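Local structure of glucosamine--fructose-6-phosphate aminotransferase [isomerizing] (Francisella tularensis subsp. tularensis, 3TBF) at residues F43-F51 with E146-K154; A155-S163 with I354-P362. The protein catalyses formation of glucosamine 6-phosphate from fructose 6-phosphate and glutamine, its C-terminal part probably carrying the sugar isomerase step. One frame throughout, in Å; residues are numbered along the deposited sequence.

Contact 1 (F43-F51 with E146-K154); sequences FDKRAKELF and ESDIAFMTK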
# COMPACT_ATOMS: atom_id res chain seq x y z
N PHE A 43 -9.90 -25.63 17.39
CA PHE A 43 -10.28 -24.24 17.62
C PHE A 43 -11.25 -24.14 18.78
O PHE A 43 -11.79 -25.14 19.25
CB PHE A 43 -10.94 -23.63 16.38
CG PHE A 43 -9.97 -23.26 15.29
CD1 PHE A 43 -9.35 -24.25 14.54
CD2 PHE A 43 -9.69 -21.92 15.00
CE1 PHE A 43 -8.46 -23.91 13.53
CE2 PHE A 43 -8.80 -21.57 13.98
CZ PHE A 43 -8.18 -22.57 13.25
N ASP A 44 -11.47 -22.92 19.24
CA ASP A 44 -12.50 -22.68 20.25
C ASP A 44 -13.82 -23.18 19.63
O ASP A 44 -13.90 -23.33 18.42
CB ASP A 44 -12.51 -21.20 20.63
CG ASP A 44 -11.08 -20.64 20.93
OD1 ASP A 44 -10.31 -21.29 21.68
OD2 ASP A 44 -10.71 -19.56 20.42
N LYS A 45 -14.83 -23.52 20.43
CA LYS A 45 -16.03 -24.16 19.82
C LYS A 45 -17.01 -23.17 19.17
O LYS A 45 -17.85 -23.56 18.36
CB LYS A 45 -16.71 -25.18 20.78
CG LYS A 45 -17.17 -24.68 22.18
CD LYS A 45 -18.67 -24.27 22.21
CE LYS A 45 -19.31 -24.46 23.62
NZ LYS A 45 -19.10 -23.29 24.55
N ARG A 46 -16.87 -21.88 19.48
CA ARG A 46 -17.67 -20.80 18.88
C ARG A 46 -17.20 -20.52 17.47
O ARG A 46 -17.94 -20.03 16.65
CB ARG A 46 -17.50 -19.49 19.66
CG ARG A 46 -17.77 -19.61 21.15
CD ARG A 46 -19.03 -18.88 21.53
NE ARG A 46 -19.56 -19.28 22.85
CZ ARG A 46 -20.39 -18.48 23.54
NH1 ARG A 46 -20.70 -17.29 22.97
NH2 ARG A 46 -20.89 -18.83 24.75
N ALA A 47 -15.93 -20.83 17.23
CA ALA A 47 -15.28 -20.61 15.95
C ALA A 47 -16.09 -21.05 14.75
O ALA A 47 -16.11 -20.33 13.75
CB ALA A 47 -13.92 -21.34 15.94
N LYS A 48 -16.72 -22.21 14.82
CA LYS A 48 -17.42 -22.76 13.66
C LYS A 48 -18.65 -21.95 13.30
O LYS A 48 -18.88 -21.68 12.13
CB LYS A 48 -17.80 -24.22 13.90
CG LYS A 48 -18.96 -24.77 13.06
CD LYS A 48 -19.06 -26.29 13.23
CE LYS A 48 -20.07 -26.95 12.25
NZ LYS A 48 -21.52 -26.72 12.62
N GLU A 49 -19.45 -21.60 14.29
CA GLU A 49 -20.66 -20.83 14.05
C GLU A 49 -20.25 -19.48 13.46
O GLU A 49 -20.83 -18.99 12.51
CB GLU A 49 -21.43 -20.68 15.36
CG GLU A 49 -22.55 -19.65 15.34
CD GLU A 49 -22.61 -18.82 16.65
OE1 GLU A 49 -22.61 -19.44 17.76
OE2 GLU A 49 -22.68 -17.55 16.57
N LEU A 50 -19.20 -18.92 14.00
CA LEU A 50 -18.69 -17.63 13.59
C LEU A 50 -18.16 -17.65 12.14
O LEU A 50 -18.31 -16.70 11.37
CB LEU A 50 -17.58 -17.28 14.55
CG LEU A 50 -17.22 -15.83 14.77
CD1 LEU A 50 -17.77 -15.39 16.15
CD2 LEU A 50 -15.71 -15.71 14.71
N PHE A 51 -17.56 -18.76 11.75
CA PHE A 51 -17.05 -18.91 10.41
C PHE A 51 -18.18 -19.20 9.40
O PHE A 51 -18.05 -18.89 8.22
CB PHE A 51 -16.03 -20.04 10.33
CG PHE A 51 -14.72 -19.79 11.07
CD1 PHE A 51 -14.29 -18.50 11.37
CD2 PHE A 51 -13.90 -20.86 11.42
CE1 PHE A 51 -13.08 -18.30 12.02
CE2 PHE A 51 -12.69 -20.65 12.07
CZ PHE A 51 -12.28 -19.36 12.36
N GLU A 146 -10.02 -9.93 24.43
CA GLU A 146 -11.12 -9.17 23.92
C GLU A 146 -11.65 -9.69 22.62
O GLU A 146 -12.68 -9.20 22.18
CB GLU A 146 -10.73 -7.74 23.84
CG GLU A 146 -10.46 -7.18 25.22
CD GLU A 146 -10.03 -5.73 25.16
OE1 GLU A 146 -10.65 -4.96 24.39
OE2 GLU A 146 -9.08 -5.35 25.90
N SER A 147 -11.00 -10.68 22.01
CA SER A 147 -11.52 -11.25 20.77
C SER A 147 -12.44 -12.43 21.06
O SER A 147 -12.35 -13.05 22.10
CB SER A 147 -10.36 -11.69 19.86
OG SER A 147 -9.54 -10.58 19.55
N ASP A 148 -13.31 -12.78 20.12
CA ASP A 148 -14.13 -13.96 20.28
C ASP A 148 -13.32 -15.23 20.20
O ASP A 148 -13.60 -16.18 20.90
CB ASP A 148 -15.19 -14.04 19.19
CG ASP A 148 -16.16 -12.89 19.26
OD1 ASP A 148 -16.35 -12.37 20.38
OD2 ASP A 148 -16.72 -12.55 18.22
N ILE A 149 -12.32 -15.27 19.33
CA ILE A 149 -11.50 -16.44 19.18
C ILE A 149 -10.05 -16.06 18.90
O ILE A 149 -9.76 -15.02 18.32
CB ILE A 149 -12.08 -17.38 18.10
CG1 ILE A 149 -12.21 -16.71 16.74
CG2 ILE A 149 -13.50 -17.81 18.46
CD1 ILE A 149 -12.70 -17.71 15.68
N ALA A 150 -9.15 -16.91 19.31
CA ALA A 150 -7.74 -16.65 19.19
C ALA A 150 -7.07 -17.88 18.59
O ALA A 150 -7.18 -18.96 19.10
CB ALA A 150 -7.17 -16.38 20.55
N PHE A 151 -6.42 -17.70 17.46
CA PHE A 151 -5.50 -18.67 16.94
C PHE A 151 -4.09 -18.27 17.39
O PHE A 151 -3.59 -17.21 17.00
CB PHE A 151 -5.57 -18.71 15.43
CG PHE A 151 -4.69 -19.73 14.85
CD1 PHE A 151 -3.34 -19.82 15.22
CD2 PHE A 151 -5.17 -20.66 13.97
CE1 PHE A 151 -2.49 -20.79 14.71
CE2 PHE A 151 -4.32 -21.66 13.47
CZ PHE A 151 -2.97 -21.70 13.84
N MSE A 152 -3.44 -19.14 18.19
CA MSE A 152 -2.16 -18.82 18.76
C MSE A 152 -1.05 -19.35 17.84
O MSE A 152 -1.05 -20.48 17.46
CB MSE A 152 -2.02 -19.49 20.13
CG MSE A 152 -3.14 -19.19 21.13
SE MSE A 152 -3.39 -17.25 21.38
CE MSE A 152 -1.60 -16.94 22.18
N THR A 153 -0.10 -18.49 17.52
CA THR A 153 1.15 -18.91 16.93
C THR A 153 2.02 -19.49 18.05
O THR A 153 1.73 -19.30 19.20
CB THR A 153 1.86 -17.72 16.28
OG1 THR A 153 2.04 -16.68 17.27
CG2 THR A 153 1.04 -17.18 15.09
N LYS A 154 3.04 -20.26 17.70
CA LYS A 154 3.96 -20.76 18.69
C LYS A 154 5.31 -20.25 18.33
O LYS A 154 6.20 -21.03 18.02
CB LYS A 154 4.05 -22.25 18.68
CG LYS A 154 2.75 -23.01 18.82
CD LYS A 154 1.83 -22.40 19.79
CE LYS A 154 1.06 -23.43 20.48
NZ LYS A 154 -0.32 -23.01 20.72
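At the edge of the parallel sheet of the first SIS domain, Ile-149 and Phe-151 of strand 149-152 meet Ala-47, Leu-50, Phe-51 and Phe-43 of a helix and the turn leading into it. The helix axis runs crosswise to the strand, at 107°. Ile-149 is the centrepiece. With CG1 set between backbone N and carbonyl carbon (chi1 58°) and CD1 extended beyond it, the side chain brings its end methyl up against the side chains on this face of the helix. Ala-47 CB touches that CD1 at 3.8 Å, and Leu-50 comes tip to tip with it, CD2 to CD1 3.7 Å. Phe-51 closes the group obliquely, its CE1 lying 3.7 Å from Ile-149 CD1. Further along the strand, Phe-43 brings CZ to the edge of the Phe-151 ring, 3.6 Å from CD2. The ring planes stand at 71°, an oblique pair.

One polar bond joins the two segments. Asp-44 OD2 accepts from Ala-150 N at 3.3 Å, rather long but nearly straight, and the N-H meets the oxygen almost along the C-O axis. A side-chain carboxylate thus takes an outward-facing backbone N-H of the edge strand, while Ile-149 and Phe-151 on either side of Ala-150 bond back to strand 129-136. Just before the strand, Leu-50 crosses Asp-148 at about a right angle, its CD1 near OD2, which accepts from Ser-132 N.

The buried side of the contact runs on into the domain: Phe-51 also packs on Ile-181 and Leu-184 of helix 165-184, Phe-151 on Ala-173 of the same helix, and both Phe-51 and Ile-149 rest on Met-133 of strand 129-136. Helix 47-52 is therefore seated at the margin of the sheet, beside helix 165-184.

Contact 2 (A155-S163 with I354-P362); sequences AGVEIGVAS and IKGTDVDQP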
# COMPACT_ATOMS: atom_id res chain seq x y z
N ALA A 155 5.47 -18.94 18.32
CA ALA A 155 6.75 -18.38 18.01
C ALA A 155 7.71 -18.37 19.23
O ALA A 155 8.92 -18.31 19.03
CB ALA A 155 6.59 -16.99 17.42
N GLY A 156 7.20 -18.46 20.46
CA GLY A 156 8.03 -18.20 21.65
C GLY A 156 8.33 -16.72 21.70
O GLY A 156 7.66 -15.96 21.06
N VAL A 157 9.37 -16.31 22.41
CA VAL A 157 9.64 -14.90 22.66
C VAL A 157 10.67 -14.38 21.67
O VAL A 157 11.58 -15.13 21.28
CB VAL A 157 10.23 -14.73 24.10
CG1 VAL A 157 10.38 -13.25 24.45
CG2 VAL A 157 9.36 -15.47 25.15
N GLU A 158 10.56 -13.10 21.31
CA GLU A 158 11.54 -12.41 20.43
C GLU A 158 12.34 -11.27 21.10
O GLU A 158 11.77 -10.36 21.66
CB GLU A 158 10.82 -11.80 19.22
CG GLU A 158 10.50 -12.80 18.11
CD GLU A 158 9.95 -12.16 16.84
OE1 GLU A 158 9.61 -10.94 16.87
OE2 GLU A 158 9.86 -12.86 15.80
N ILE A 159 13.67 -11.34 21.02
CA ILE A 159 14.54 -10.27 21.50
C ILE A 159 15.20 -9.52 20.31
O ILE A 159 15.71 -8.43 20.48
CB ILE A 159 15.57 -10.86 22.52
CG1 ILE A 159 14.83 -11.25 23.81
CG2 ILE A 159 16.71 -9.88 22.85
CD1 ILE A 159 15.65 -12.05 24.77
N GLY A 160 15.13 -10.07 19.10
CA GLY A 160 15.66 -9.38 17.93
C GLY A 160 14.92 -8.07 17.71
O GLY A 160 13.72 -7.97 17.96
N VAL A 161 15.63 -7.05 17.26
CA VAL A 161 15.00 -5.79 16.95
C VAL A 161 13.89 -6.08 15.90
O VAL A 161 12.74 -5.67 16.08
CB VAL A 161 16.01 -4.70 16.43
CG1 VAL A 161 15.24 -3.47 15.92
CG2 VAL A 161 16.98 -4.30 17.51
N ALA A 162 14.24 -6.79 14.83
CA ALA A 162 13.24 -7.13 13.83
C ALA A 162 12.58 -8.42 14.24
O ALA A 162 13.19 -9.28 14.87
CB ALA A 162 13.85 -7.26 12.42
N SER A 163 11.31 -8.55 13.90
CA SER A 163 10.66 -9.80 14.14
C SER A 163 10.92 -10.75 12.93
O SER A 163 10.94 -10.34 11.75
CB SER A 163 9.19 -9.57 14.34
OG SER A 163 8.61 -9.46 13.08
N ILE A 354 27.59 -5.76 8.95
CA ILE A 354 28.44 -4.90 8.11
C ILE A 354 28.33 -3.42 8.46
O ILE A 354 29.32 -2.74 8.54
CB ILE A 354 28.08 -5.04 6.62
CG1 ILE A 354 28.50 -6.41 6.08
CG2 ILE A 354 28.75 -3.95 5.82
CD1 ILE A 354 29.96 -6.56 5.81
N LYS A 355 27.14 -2.91 8.66
CA LYS A 355 26.97 -1.49 9.02
C LYS A 355 27.25 -1.24 10.51
O LYS A 355 27.30 -0.11 10.93
CB LYS A 355 25.55 -1.01 8.71
CG LYS A 355 25.13 -1.05 7.21
CD LYS A 355 25.28 0.29 6.57
CE LYS A 355 24.89 0.28 5.11
NZ LYS A 355 25.30 1.54 4.42
N GLY A 356 27.39 -2.30 11.31
CA GLY A 356 27.67 -2.13 12.74
C GLY A 356 26.48 -1.70 13.56
O GLY A 356 26.63 -1.14 14.64
N THR A 357 25.28 -1.94 13.04
CA THR A 357 24.05 -1.53 13.73
C THR A 357 23.57 -2.66 14.62
O THR A 357 24.11 -3.76 14.59
CB THR A 357 22.92 -1.03 12.78
OG1 THR A 357 22.84 -1.85 11.60
CG2 THR A 357 23.15 0.44 12.38
N ASP A 358 22.61 -2.35 15.47
CA ASP A 358 22.21 -3.25 16.56
C ASP A 358 21.26 -4.26 15.97
O ASP A 358 20.35 -3.89 15.21
CB ASP A 358 21.49 -2.49 17.70
CG ASP A 358 22.45 -1.79 18.66
OD1 ASP A 358 23.60 -2.29 18.85
OD2 ASP A 358 22.06 -0.74 19.23
N VAL A 359 21.45 -5.53 16.27
CA VAL A 359 20.45 -6.47 15.81
C VAL A 359 19.53 -6.86 16.94
O VAL A 359 18.39 -7.18 16.71
CB VAL A 359 21.06 -7.64 15.05
CG1 VAL A 359 21.56 -7.13 13.70
CG2 VAL A 359 22.17 -8.30 15.86
N ASP A 360 20.01 -6.83 18.16
CA ASP A 360 19.19 -7.24 19.27
C ASP A 360 18.61 -6.01 19.99
O ASP A 360 19.12 -4.89 19.86
CB ASP A 360 20.02 -8.09 20.23
CG ASP A 360 20.31 -9.51 19.67
OD1 ASP A 360 19.57 -10.00 18.76
OD2 ASP A 360 21.29 -10.12 20.17
N GLN A 361 17.51 -6.22 20.72
CA GLN A 361 16.93 -5.18 21.56
C GLN A 361 17.73 -5.13 22.87
O GLN A 361 18.51 -6.06 23.18
CB GLN A 361 15.46 -5.45 21.88
CG GLN A 361 14.51 -5.65 20.68
CD GLN A 361 13.15 -6.25 21.11
OE1 GLN A 361 12.60 -5.87 22.14
NE2 GLN A 361 12.61 -7.18 20.32
N PRO A 362 17.59 -4.05 23.62
CA PRO A 362 18.05 -3.99 25.01
C PRO A 362 17.33 -4.97 25.96
O PRO A 362 17.88 -5.32 27.00
CB PRO A 362 17.72 -2.55 25.42
CG PRO A 362 17.52 -1.78 24.12
CD PRO A 362 17.64 -2.73 22.98
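Gln-361 turns CG to the side of its own backbone N (chi1 -56°) and runs extended from there, which lays the chain across Ile-159 O and delivers the amide to Gly-160. NE2 gives Gly-160 O a hydrogen bond of 2.7 Å, nearly straight; the oxygen lies in the amide plane of Gln-361, whereas the donor stands well above the carbonyl plane. In Val-161, chi1 of 171° places CG2 beside the backbone N, where it sits tight against the backbone of the other segment, Val-161 CG2 3.2 Å from Asp-360 O.

Two backbone bonds frame these groups: Gln-361 N to Ile-159 O, 2.9 Å, and Val-161 N to Val-359 O, 2.8 Å. Between them Gly-160 and Asp-360 sit with their CA atoms 4.3 Å apart. Asp-360 turns its carboxylate to the start of helix 13-19, taking the N-H groups of Tyr-13 and Met-14 on OD2 and OD1, while Val-161 also rests on Ile-252 of helix 238-253.

This is an isolated antiparallel bridge around a non-hydrogen-bonded pair. It fastens the beginning of the C-terminal tail, which in related glucosamine-6-phosphate synthases contributes to the isomerase active site.

The chain enters contact 1 at 43-51, builds most of the first SIS sheet, and closes that loop after 94 intervening residues when 146-154 returns as an edge strand. Contact 2 opens at once with 155-163, so the two loops follow in series, neither nesting nor crossing. Its own loop is about twice as long: it takes in helix 165-184, the helices between residues 190 and 221 and the whole second SIS sheet before 354-362 comes back off helix 335-355. Contact 1 is thus a tie within the first domain, whereas contact 2 joins that domain's loop to the tail of the second. Their centres lie about 30 Å apart; 146-154 and 155-163 are consecutive, and the contacts touch nowhere else.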